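Local coordinates for protein peptidoglycan D,D-transpeptidase PbpA (Mycobacterium tuberculosis, PDB 3UN7) that probably cross-links the peptide stems of cell-wall peptidoglycan as a penicillin-binding D,D-transpeptidase and takes part in regulating cell length, at residues Tyr19-Thr27 with Leu71-Asn80; Arg98-Ile109 with Tyr337-Leu347. One frame throughout, in Å; residues are numbered along the deposited sequence.

How the interactions relate
Both contacts lie in the part of the molecule built round a mixed six-stranded sheet, on the same side of the chain's centre and about 25 Å from it; their own centres are 8 Å apart. Interaction 1 comes first along the chain and sets the start of strand 26-28 against helices 70-74 and 76-79. Interaction 2 follows, pairing strand 104-107 with strand 339-343. Strands 26-28 and 104-107 are neighbours in the sheet, and the short helices pack on residues of both. These two strands come from the part roughly matching the dimerisation-domain family and strand 339-343 from the transpeptidase range, so the sheet ties N-terminal and much later parts of the chain together.

Interaction 1 (Tyr19-Thr27 with Leu71-Asn80)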
loop_
_atom_site.group_PDB
_atom_site.type_symbol
_atom_site.label_atom_id
_atom_site.label_comp_id
_atom_site.label_asym_id
_atom_site.label_seq_id
_atom_site.Cartn_x
_atom_site.Cartn_y
_atom_site.Cartn_z
ATOM N N TYR A 19 -14.296 15.345 -26.312
ATOM C CA TYR A 19 -14.483 13.971 -26.870
ATOM C C TYR A 19 -14.395 14.047 -28.397
ATOM O O TYR A 19 -14.416 13.032 -29.094
ATOM C CB TYR A 19 -15.815 13.376 -26.395
ATOM C CG TYR A 19 -15.716 12.261 -25.348
ATOM C CD1 TYR A 19 -15.858 12.515 -23.974
ATOM C CD2 TYR A 19 -15.527 10.947 -25.740
ATOM C CE1 TYR A 19 -15.790 11.453 -23.025
ATOM C CE2 TYR A 19 -15.446 9.898 -24.807
ATOM C CZ TYR A 19 -15.579 10.141 -23.470
ATOM O OH TYR A 19 -15.501 9.047 -22.601
ATOM N N SER A 20 -14.271 15.284 -28.884
ATOM C CA SER A 20 -14.029 15.629 -30.286
ATOM C C SER A 20 -12.567 15.431 -30.712
ATOM O O SER A 20 -12.273 15.244 -31.903
ATOM C CB SER A 20 -14.371 17.111 -30.472
ATOM O OG SER A 20 -13.865 17.875 -29.375
ATOM N N ARG A 21 -11.668 15.494 -29.730
ATOM C CA ARG A 21 -10.220 15.457 -29.941
ATOM C C ARG A 21 -9.590 14.233 -29.273
ATOM O O ARG A 21 -10.134 13.704 -28.295
ATOM C CB ARG A 21 -9.575 16.740 -29.387
ATOM C CG ARG A 21 -9.994 18.018 -30.107
ATOM C CD ARG A 21 -9.447 19.249 -29.385
ATOM N NE ARG A 21 -10.495 19.973 -28.657
ATOM C CZ ARG A 21 -10.785 19.818 -27.370
ATOM N NH1 ARG A 21 -10.119 18.944 -26.618
ATOM N NH2 ARG A 21 -11.759 20.540 -26.833
ATOM N N GLN A 22 -8.455 13.782 -29.811
ATOM C CA GLN A 22 -7.818 12.559 -29.337
ATOM C C GLN A 22 -7.105 12.737 -28.002
ATOM O O GLN A 22 -6.039 13.342 -27.929
ATOM C CB GLN A 22 -6.861 11.953 -30.374
ATOM C CG GLN A 22 -6.356 10.568 -29.935
ATOM C CD GLN A 22 -5.646 9.791 -31.031
ATOM O OE1 GLN A 22 -4.995 10.365 -31.907
ATOM N NE2 GLN A 22 -5.777 8.467 -30.987
ATOM N N ARG A 23 -7.710 12.189 -26.958
ATOM C CA ARG A 23 -7.141 12.195 -25.611
ATOM C C ARG A 23 -5.865 11.367 -25.614
ATOM O O ARG A 23 -5.761 10.380 -26.341
ATOM C CB ARG A 23 -8.152 11.608 -24.634
ATOM C CG ARG A 23 -7.734 11.616 -23.175
ATOM C CD ARG A 23 -8.929 11.222 -22.322
ATOM N NE ARG A 23 -8.636 11.250 -20.893
ATOM C CZ ARG A 23 -8.685 12.332 -20.134
ATOM N NH1 ARG A 23 -9.006 13.516 -20.668
ATOM N NH2 ARG A 23 -8.408 12.233 -18.839
ATOM N N GLY A 24 -4.890 11.778 -24.818
ATOM C CA GLY A 24 -3.604 11.097 -24.789
ATOM C C GLY A 24 -3.636 9.830 -23.974
ATOM O O GLY A 24 -4.676 9.470 -23.405
ATOM N N GLN A 25 -2.482 9.168 -23.900
ATOM C CA GLN A 25 -2.364 7.823 -23.326
ATOM C C GLN A 25 -1.818 7.835 -21.905
ATOM O O GLN A 25 -1.009 8.698 -21.543
ATOM C CB GLN A 25 -1.394 6.972 -24.165
ATOM C CG GLN A 25 -1.678 6.948 -25.655
ATOM C CD GLN A 25 -0.550 6.333 -26.460
ATOM O OE1 GLN A 25 0.615 6.340 -26.044
ATOM N NE2 GLN A 25 -0.888 5.802 -27.620
ATOM N N ILE A 26 -2.240 6.853 -21.114
ATOM C CA ILE A 26 -1.598 6.566 -19.819
ATOM C C ILE A 26 -0.795 5.295 -20.025
ATOM O O ILE A 26 -1.344 4.304 -20.490
ATOM C CB ILE A 26 -2.638 6.363 -18.703
ATOM C CG1 ILE A 26 -3.511 7.622 -18.558
ATOM C CG2 ILE A 26 -1.945 5.969 -17.373
ATOM C CD1 ILE A 26 -4.676 7.479 -17.551
ATOM N N THR A 27 0.505 5.322 -19.708
ATOM C CA THR A 27 1.346 4.182 -20.043
ATOM C C THR A 27 2.060 3.614 -18.809
ATOM O O THR A 27 2.176 4.290 -17.767
ATOM C CB THR A 27 2.389 4.554 -21.123
ATOM O OG1 THR A 27 3.343 5.448 -20.551
ATOM C CG2 THR A 27 1.728 5.235 -22.319
ATOM N N LEU A 71 -5.921 8.803 -12.286
ATOM C CA LEU A 71 -5.030 9.584 -13.182
ATOM C C LEU A 71 -5.735 10.248 -14.358
ATOM O O LEU A 71 -5.262 11.267 -14.853
ATOM C CB LEU A 71 -3.868 8.745 -13.704
ATOM C CG LEU A 71 -2.746 8.393 -12.738
ATOM C CD1 LEU A 71 -1.677 7.596 -13.501
ATOM C CD2 LEU A 71 -2.146 9.656 -12.080
ATOM N N GLU A 72 -6.858 9.680 -14.815
ATOM C CA GLU A 72 -7.663 10.378 -15.831
ATOM C C GLU A 72 -8.045 11.764 -15.293
ATOM O O GLU A 72 -8.033 12.770 -16.026
ATOM C CB GLU A 72 -8.928 9.593 -16.223
ATOM C CG GLU A 72 -8.694 8.226 -16.894
ATOM C CD GLU A 72 -8.368 8.301 -18.390
ATOM O OE1 GLU A 72 -7.773 9.305 -18.852
ATOM O OE2 GLU A 72 -8.714 7.338 -19.112
ATOM N N ARG A 73 -8.376 11.823 -14.007
ATOM C CA ARG A 73 -8.773 13.093 -13.398
ATOM C C ARG A 73 -7.546 13.960 -13.098
ATOM O O ARG A 73 -7.510 15.147 -13.457
ATOM C CB ARG A 73 -9.598 12.865 -12.126
ATOM C CG ARG A 73 -10.226 14.154 -11.567
ATOM C CD ARG A 73 -11.288 13.857 -10.502
ATOM N NE ARG A 73 -12.054 15.053 -10.107
ATOM C CZ ARG A 73 -13.089 15.560 -10.785
ATOM N NH1 ARG A 73 -13.508 15.010 -11.929
ATOM N NH2 ARG A 73 -13.710 16.643 -10.328
ATOM N N ALA A 74 -6.553 13.362 -12.438
ATOM C CA ALA A 74 -5.361 14.081 -11.976
ATOM C C ALA A 74 -4.547 14.644 -13.141
ATOM O O ALA A 74 -3.994 15.747 -13.050
ATOM C CB ALA A 74 -4.488 13.159 -11.103
ATOM N N GLU A 75 -4.499 13.899 -14.244
ATOM C CA GLU A 75 -3.708 14.332 -15.398
ATOM C C GLU A 75 -4.598 14.792 -16.542
ATOM O O GLU A 75 -4.157 14.889 -17.678
ATOM C CB GLU A 75 -2.742 13.219 -15.856
ATOM C CG GLU A 75 -1.739 12.778 -14.807
ATOM C CD GLU A 75 -0.707 13.852 -14.433
ATOM O OE1 GLU A 75 -0.015 13.645 -13.429
ATOM O OE2 GLU A 75 -0.579 14.887 -15.119
ATOM N N ASP A 76 -5.844 15.143 -16.222
ATOM C CA ASP A 76 -6.786 15.618 -17.236
ATOM C C ASP A 76 -6.257 16.699 -18.208
ATOM O O ASP A 76 -6.425 16.542 -19.421
ATOM C CB ASP A 76 -8.098 16.064 -16.592
ATOM C CG ASP A 76 -9.284 15.946 -17.540
ATOM O OD1 ASP A 76 -9.235 15.147 -18.496
ATOM O OD2 ASP A 76 -10.272 16.671 -17.324
ATOM N N PRO A 77 -5.625 17.788 -17.695
ATOM C CA PRO A 77 -5.155 18.840 -18.604
ATOM C C PRO A 77 -4.088 18.371 -19.596
ATOM O O PRO A 77 -4.068 18.825 -20.742
ATOM C CB PRO A 77 -4.581 19.894 -17.657
ATOM C CG PRO A 77 -5.219 19.625 -16.326
ATOM C CD PRO A 77 -5.322 18.130 -16.288
ATOM N N ILE A 78 -3.209 17.472 -19.165
ATOM C CA ILE A 78 -2.220 16.883 -20.069
ATOM C C ILE A 78 -2.923 15.955 -21.070
ATOM O O ILE A 78 -2.719 16.056 -22.296
ATOM C CB ILE A 78 -1.095 16.153 -19.282
ATOM C CG1 ILE A 78 -0.180 17.188 -18.590
ATOM C CG2 ILE A 78 -0.286 15.194 -20.183
ATOM C CD1 ILE A 78 0.809 17.903 -19.526
ATOM N N LEU A 79 -3.785 15.083 -20.551
ATOM C CA LEU A 79 -4.414 14.077 -21.398
ATOM C C LEU A 79 -5.365 14.680 -22.415
ATOM O O LEU A 79 -5.433 14.207 -23.552
ATOM C CB LEU A 79 -5.117 12.999 -20.550
ATOM C CG LEU A 79 -4.138 12.184 -19.707
ATOM C CD1 LEU A 79 -4.866 11.429 -18.616
ATOM C CD2 LEU A 79 -3.376 11.222 -20.612
ATOM N N ASN A 80 -6.098 15.717 -22.015
ATOM C CA ASN A 80 -6.991 16.399 -22.953
ATOM C C ASN A 80 -6.324 17.524 -23.762
ATOM O O ASN A 80 -6.944 18.103 -24.652
ATOM C CB ASN A 80 -8.309 16.847 -22.284
ATOM C CG ASN A 80 -8.142 18.027 -21.341
ATOM O OD1 ASN A 80 -7.265 18.859 -21.523
ATOM N ND2 ASN A 80 -9.014 18.113 -20.324
#
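Arg23 drives its guanidinium between the acidic side chains of Glu72 and Asp76, and this is the tight end of the contact. With CG anti to the backbone N (chi1 -177°) and the chain extended to NE, the group turns its edge toward an oxygen of each acid, its plane tilted 42° from the Glu72 carboxylate and 52° from that of Asp76. NE and NH2 grip a single oxygen, Glu72 OE1, side-on: Arg23 NE lies 2.9 Å from Glu72 OE1, and both nitrogens come from the same face of that carboxylate, well above its plane. Arg23 NH1 meets Asp76 OD1 at 2.7 Å, nearly along the C-O axis of the acid, while NH2 adds weaker bonds to Asp76 OD1 and to the carbonyl of Glu72. Leu79 CB sits over the centre of one guanidinium face, 3.6 Å above its plane, and Tyr62 makes a cation-pi contact. The many partners should hold the group's rotation and probably stabilise its positive charge. Glu72 is shared, since its OE2 forms a salt bridge with Arg47.

Here the extended chain leading into strand 26-28 of the mixed sheet is laid against helix 76-79, at Leu79, a backbone join sealed by Gly24 N to Leu79 O at 2.8 Å. The same carbonyl receives a CA-H...O contact from Arg23. Farther along, the packing becomes mainly apolar: Ile26 CG1 lies 4.0 Å from Leu79 CD1, the two side chains crossing at about a right angle, and Ile26 CD1 reaches Leu71 CB at 4.1 Å while also lying against the Glu72 carboxylate. Leu79 and Leu71 also rest on strand 104-107, through Val105 and Thr107.

Toward solvent the fit slackens. Exposed Arg21 bends at chi3 and brings NH1 only to 3.8 Å from Asn80 O, a carbonyl hydrogen-bonded instead by Arg90, while Asn80 OD1 turns to Ser82.

Interaction 2 (Arg98-Ile109 with Tyr337-Leu347); sequences RDPRGGNVDTTI and YLVGSLKGPDL
Val105 projects its two methyl branches against Val339 and Leu342 of the neighbouring strand. CG1 is anti to the backbone N (chi1 172°); the Val105 and Val339 side chains cross at about a right angle, Val105 CG1 3.9 Å from Val339 CG1. The other branch, CG2, lies side by side with Leu342 CD2 at 3.8 Å. Leu79 and Ile78 of helix 76-79, with the side chain of Glu75, pack on this face.

On the face bearing Asn104, Asp106, Ser341 and Lys343, the fit is polar. Lys343 bends at chi4 to bring NZ back to Ser341 OG and toward Asp106 OD2, a salt bridge that is itself doubtful because OD2 is placed too close to the lysine chain; Asp106 OD1 is taken by Thr27.

Strands 104-107 and 339-343 run antiparallel, but two residues, Gly340 and Ser341, stand opposite the single Asp106, a classic beta bulge. Both backbone nitrogens bond in the carbonyl plane, Gly340 N 2.9 Å and Ser341 N 3.3 Å from Asp106 O.

Beyond the bulge, Thr108 CG2 nudges the Tyr337 ring obliquely, 3.5 Å from Tyr337 CE1, while Thr108 OG1 bonds to Ile143 O. Leu338 CD1 touches Ile109 CG1 and CD1.

At the far end, the lack of a side chain at Gly103 lets the chains close in, its CA 4.2 Å from Gly344 CA and 3.2 Å from Lys343 O. The bulge of the Pro345 ring settles into the neighbouring hollow, against Arg101 CB (3.5 Å from Pro345 CB) and the Arg101 and Gly102 carbonyls. On the exposed rim, poorly ordered Arg98 makes a weak salt bridge to Asp346.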
loop_
_atom_site.group_PDB
_atom_site.type_symbol
_atom_site.label_atom_id
_atom_site.label_comp_id
_atom_site.label_asym_id
_atom_site.label_seq_id
_atom_site.Cartn_x
_atom_site.Cartn_y
_atom_site.Cartn_z
ATOM N N ARG A 98 -3.626 19.917 -38.991
ATOM C CA ARG A 98 -3.351 18.593 -38.437
ATOM C C ARG A 98 -4.211 18.302 -37.218
ATOM O O ARG A 98 -4.417 19.178 -36.369
ATOM C CB ARG A 98 -1.862 18.461 -38.086
ATOM C CG ARG A 98 -1.511 17.368 -37.079
ATOM C CD ARG A 98 -0.108 16.832 -37.314
ATOM N NE ARG A 98 0.889 17.894 -37.458
ATOM C CZ ARG A 98 1.896 18.108 -36.612
ATOM N NH1 ARG A 98 2.061 17.331 -35.545
ATOM N NH2 ARG A 98 2.747 19.102 -36.842
ATOM N N ASP A 99 -4.713 17.069 -37.158
ATOM C CA ASP A 99 -5.494 16.573 -36.028
ATOM C C ASP A 99 -4.757 16.731 -34.698
ATOM O O ASP A 99 -3.613 16.288 -34.578
ATOM C CB ASP A 99 -5.836 15.094 -36.241
ATOM C CG ASP A 99 -7.259 14.890 -36.686
ATOM O OD1 ASP A 99 -7.641 15.457 -37.740
ATOM O OD2 ASP A 99 -7.995 14.170 -35.967
ATOM N N PRO A 100 -5.415 17.346 -33.692
ATOM C CA PRO A 100 -4.770 17.527 -32.386
ATOM C C PRO A 100 -4.723 16.216 -31.603
ATOM O O PRO A 100 -5.446 15.267 -31.928
ATOM C CB PRO A 100 -5.691 18.523 -31.674
ATOM C CG PRO A 100 -7.037 18.237 -32.241
ATOM C CD PRO A 100 -6.789 17.886 -33.700
ATOM N N ARG A 101 -3.875 16.178 -30.578
ATOM C CA ARG A 101 -3.732 15.021 -29.712
ATOM C C ARG A 101 -3.371 15.551 -28.324
ATOM O O ARG A 101 -2.644 16.545 -28.194
ATOM C CB ARG A 101 -2.633 14.104 -30.270
ATOM C CG ARG A 101 -2.555 12.662 -29.729
ATOM C CD ARG A 101 -1.300 11.955 -30.298
ATOM N NE ARG A 101 -1.139 10.561 -29.862
ATOM C CZ ARG A 101 -1.101 9.510 -30.691
ATOM N NH1 ARG A 101 -1.205 9.680 -32.008
ATOM N NH2 ARG A 101 -0.953 8.277 -30.208
ATOM N N GLY A 102 -3.899 14.907 -27.292
ATOM C CA GLY A 102 -3.498 15.203 -25.924
ATOM C C GLY A 102 -2.097 14.682 -25.674
ATOM O O GLY A 102 -1.531 13.966 -26.505
ATOM N N GLY A 103 -1.524 15.051 -24.538
ATOM C CA GLY A 103 -0.209 14.553 -24.172
ATOM C C GLY A 103 -0.313 13.208 -23.486
ATOM O O GLY A 103 -1.409 12.686 -23.300
ATOM N N ASN A 104 0.834 12.649 -23.119
ATOM C CA ASN A 104 0.919 11.315 -22.528
ATOM C C ASN A 104 1.400 11.352 -21.095
ATOM O O ASN A 104 2.232 12.187 -20.724
ATOM C CB ASN A 104 1.888 10.436 -23.322
ATOM C CG ASN A 104 1.207 9.652 -24.429
ATOM O OD1 ASN A 104 0.150 10.048 -24.947
ATOM N ND2 ASN A 104 1.818 8.509 -24.801
ATOM N N VAL A 105 0.904 10.404 -20.306
ATOM C CA VAL A 105 1.307 10.239 -18.920
ATOM C C VAL A 105 1.996 8.891 -18.786
ATOM O O VAL A 105 1.373 7.850 -18.960
ATOM C CB VAL A 105 0.092 10.265 -17.979
ATOM C CG1 VAL A 105 0.506 9.901 -16.525
ATOM C CG2 VAL A 105 -0.611 11.610 -18.057
ATOM N N ASP A 106 3.274 8.934 -18.448
ATOM C CA ASP A 106 4.092 7.752 -18.258
ATOM C C ASP A 106 4.197 7.438 -16.765
ATOM O O ASP A 106 4.915 8.119 -16.039
ATOM C CB ASP A 106 5.478 8.011 -18.848
ATOM C CG ASP A 106 5.480 7.986 -20.373
ATOM O OD1 ASP A 106 4.393 7.803 -20.997
ATOM O OD2 ASP A 106 6.584 8.144 -20.958
ATOM N N THR A 107 3.457 6.432 -16.306
ATOM C CA THR A 107 3.464 6.066 -14.882
ATOM C C THR A 107 4.720 5.289 -14.482
ATOM O O THR A 107 5.499 4.849 -15.324
ATOM C CB THR A 107 2.201 5.248 -14.464
ATOM O OG1 THR A 107 2.299 3.921 -14.982
ATOM C CG2 THR A 107 0.934 5.897 -14.993
ATOM N N THR A 108 4.900 5.128 -13.182
ATOM C CA THR A 108 6.021 4.383 -12.631
ATOM C C THR A 108 5.709 2.893 -12.502
ATOM O O THR A 108 6.553 2.132 -12.037
ATOM C CB THR A 108 6.360 4.876 -11.216
ATOM O OG1 THR A 108 5.151 4.914 -10.430
ATOM C CG2 THR A 108 6.960 6.255 -11.259
ATOM N N ILE A 109 4.485 2.488 -12.863
ATOM C CA ILE A 109 4.018 1.114 -12.651
ATOM C C ILE A 109 4.829 0.156 -13.510
ATOM O O ILE A 109 5.055 0.417 -14.689
ATOM C CB ILE A 109 2.494 0.963 -12.984
ATOM C CG1 ILE A 109 1.628 1.809 -12.033
ATOM C CG2 ILE A 109 2.038 -0.518 -12.935
ATOM C CD1 ILE A 109 1.585 1.319 -10.591
ATOM N N TYR A 337 5.737 8.370 -5.667
ATOM C CA TYR A 337 5.127 8.982 -6.833
ATOM C C TYR A 337 4.753 7.931 -7.847
ATOM O O TYR A 337 5.420 6.896 -7.929
ATOM C CB TYR A 337 6.041 10.049 -7.444
ATOM C CG TYR A 337 7.356 9.565 -8.032
ATOM C CD1 TYR A 337 7.503 9.401 -9.412
ATOM C CD2 TYR A 337 8.478 9.350 -7.218
ATOM C CE1 TYR A 337 8.709 8.997 -9.968
ATOM C CE2 TYR A 337 9.694 8.939 -7.768
ATOM C CZ TYR A 337 9.794 8.767 -9.148
ATOM O OH TYR A 337 10.972 8.366 -9.728
ATOM N N LEU A 338 3.697 8.238 -8.618
ATOM C CA LEU A 338 3.095 7.334 -9.591
ATOM C C LEU A 338 3.369 7.779 -11.016
ATOM O O LEU A 338 3.236 6.989 -11.952
ATOM C CB LEU A 338 1.577 7.307 -9.382
ATOM C CG LEU A 338 0.698 6.379 -10.215
ATOM C CD1 LEU A 338 1.202 4.950 -10.036
ATOM C CD2 LEU A 338 -0.766 6.507 -9.709
ATOM N N VAL A 339 3.698 9.058 -11.192
ATOM C CA VAL A 339 3.920 9.603 -12.530
ATOM C C VAL A 339 5.390 9.940 -12.720
ATOM O O VAL A 339 5.911 10.829 -12.063
ATOM C CB VAL A 339 3.006 10.805 -12.826
ATOM C CG1 VAL A 339 3.300 11.378 -14.251
ATOM C CG2 VAL A 339 1.530 10.363 -12.764
ATOM N N GLY A 340 6.050 9.221 -13.623
ATOM C CA GLY A 340 7.474 9.446 -13.909
ATOM C C GLY A 340 7.724 10.600 -14.854
ATOM O O GLY A 340 8.686 11.359 -14.693
ATOM N N SER A 341 6.881 10.725 -15.872
ATOM C CA SER A 341 7.018 11.836 -16.804
ATOM C C SER A 341 5.739 12.158 -17.561
ATOM O O SER A 341 4.855 11.322 -17.701
ATOM C CB SER A 341 8.196 11.620 -17.772
ATOM O OG SER A 341 8.034 10.449 -18.540
ATOM N N LEU A 342 5.657 13.405 -18.011
ATOM C CA LEU A 342 4.589 13.891 -18.864
ATOM C C LEU A 342 5.232 14.262 -20.186
ATOM O O LEU A 342 6.309 14.859 -20.207
ATOM C CB LEU A 342 3.932 15.139 -18.241
ATOM C CG LEU A 342 3.306 14.963 -16.843
ATOM C CD1 LEU A 342 2.880 16.317 -16.297
ATOM C CD2 LEU A 342 2.130 13.980 -16.917
ATOM N N LYS A 343 4.560 13.921 -21.283
ATOM C CA LYS A 343 5.058 14.202 -22.630
ATOM C C LYS A 343 3.973 14.847 -23.468
ATOM O O LYS A 343 2.791 14.715 -23.163
ATOM C CB LYS A 343 5.487 12.903 -23.327
ATOM C CG LYS A 343 6.599 12.124 -22.653
ATOM C CD LYS A 343 6.883 10.853 -23.443
ATOM C CE LYS A 343 7.384 9.708 -22.566
ATOM N NZ LYS A 343 8.344 10.063 -21.467
ATOM N N GLY A 344 4.383 15.525 -24.534
ATOM C CA GLY A 344 3.448 16.050 -25.529
ATOM C C GLY A 344 2.939 14.964 -26.475
ATOM O O GLY A 344 3.416 13.832 -26.429
ATOM N N PRO A 345 1.976 15.309 -27.351
ATOM C CA PRO A 345 1.401 14.373 -28.325
ATOM C C PRO A 345 2.476 13.755 -29.214
ATOM O O PRO A 345 2.324 12.623 -29.674
ATOM C CB PRO A 345 0.505 15.265 -29.193
ATOM C CG PRO A 345 0.889 16.662 -28.877
ATOM C CD PRO A 345 1.373 16.647 -27.471
ATOM N N ASP A 346 3.551 14.499 -29.446
ATOM C CA ASP A 346 4.656 14.020 -30.274
ATOM C C ASP A 346 5.814 13.474 -29.401
ATOM O O ASP A 346 6.940 13.252 -29.871
ATOM C CB ASP A 346 5.072 15.111 -31.276
ATOM C CG ASP A 346 4.019 15.331 -32.372
ATOM O OD1 ASP A 346 3.835 16.481 -32.841
ATOM O OD2 ASP A 346 3.362 14.348 -32.778
ATOM N N LEU A 347 5.496 13.255 -28.127
ATOM C CA LEU A 347 6.369 12.610 -27.138
ATOM C C LEU A 347 7.580 13.424 -26.654
ATOM O O LEU A 347 8.445 12.895 -25.968
ATOM C CB LEU A 347 6.770 11.194 -27.579
ATOM C CG LEU A 347 5.591 10.294 -27.966
ATOM C CD1 LEU A 347 6.084 8.991 -28.599
ATOM C CD2 LEU A 347 4.690 10.031 -26.761
#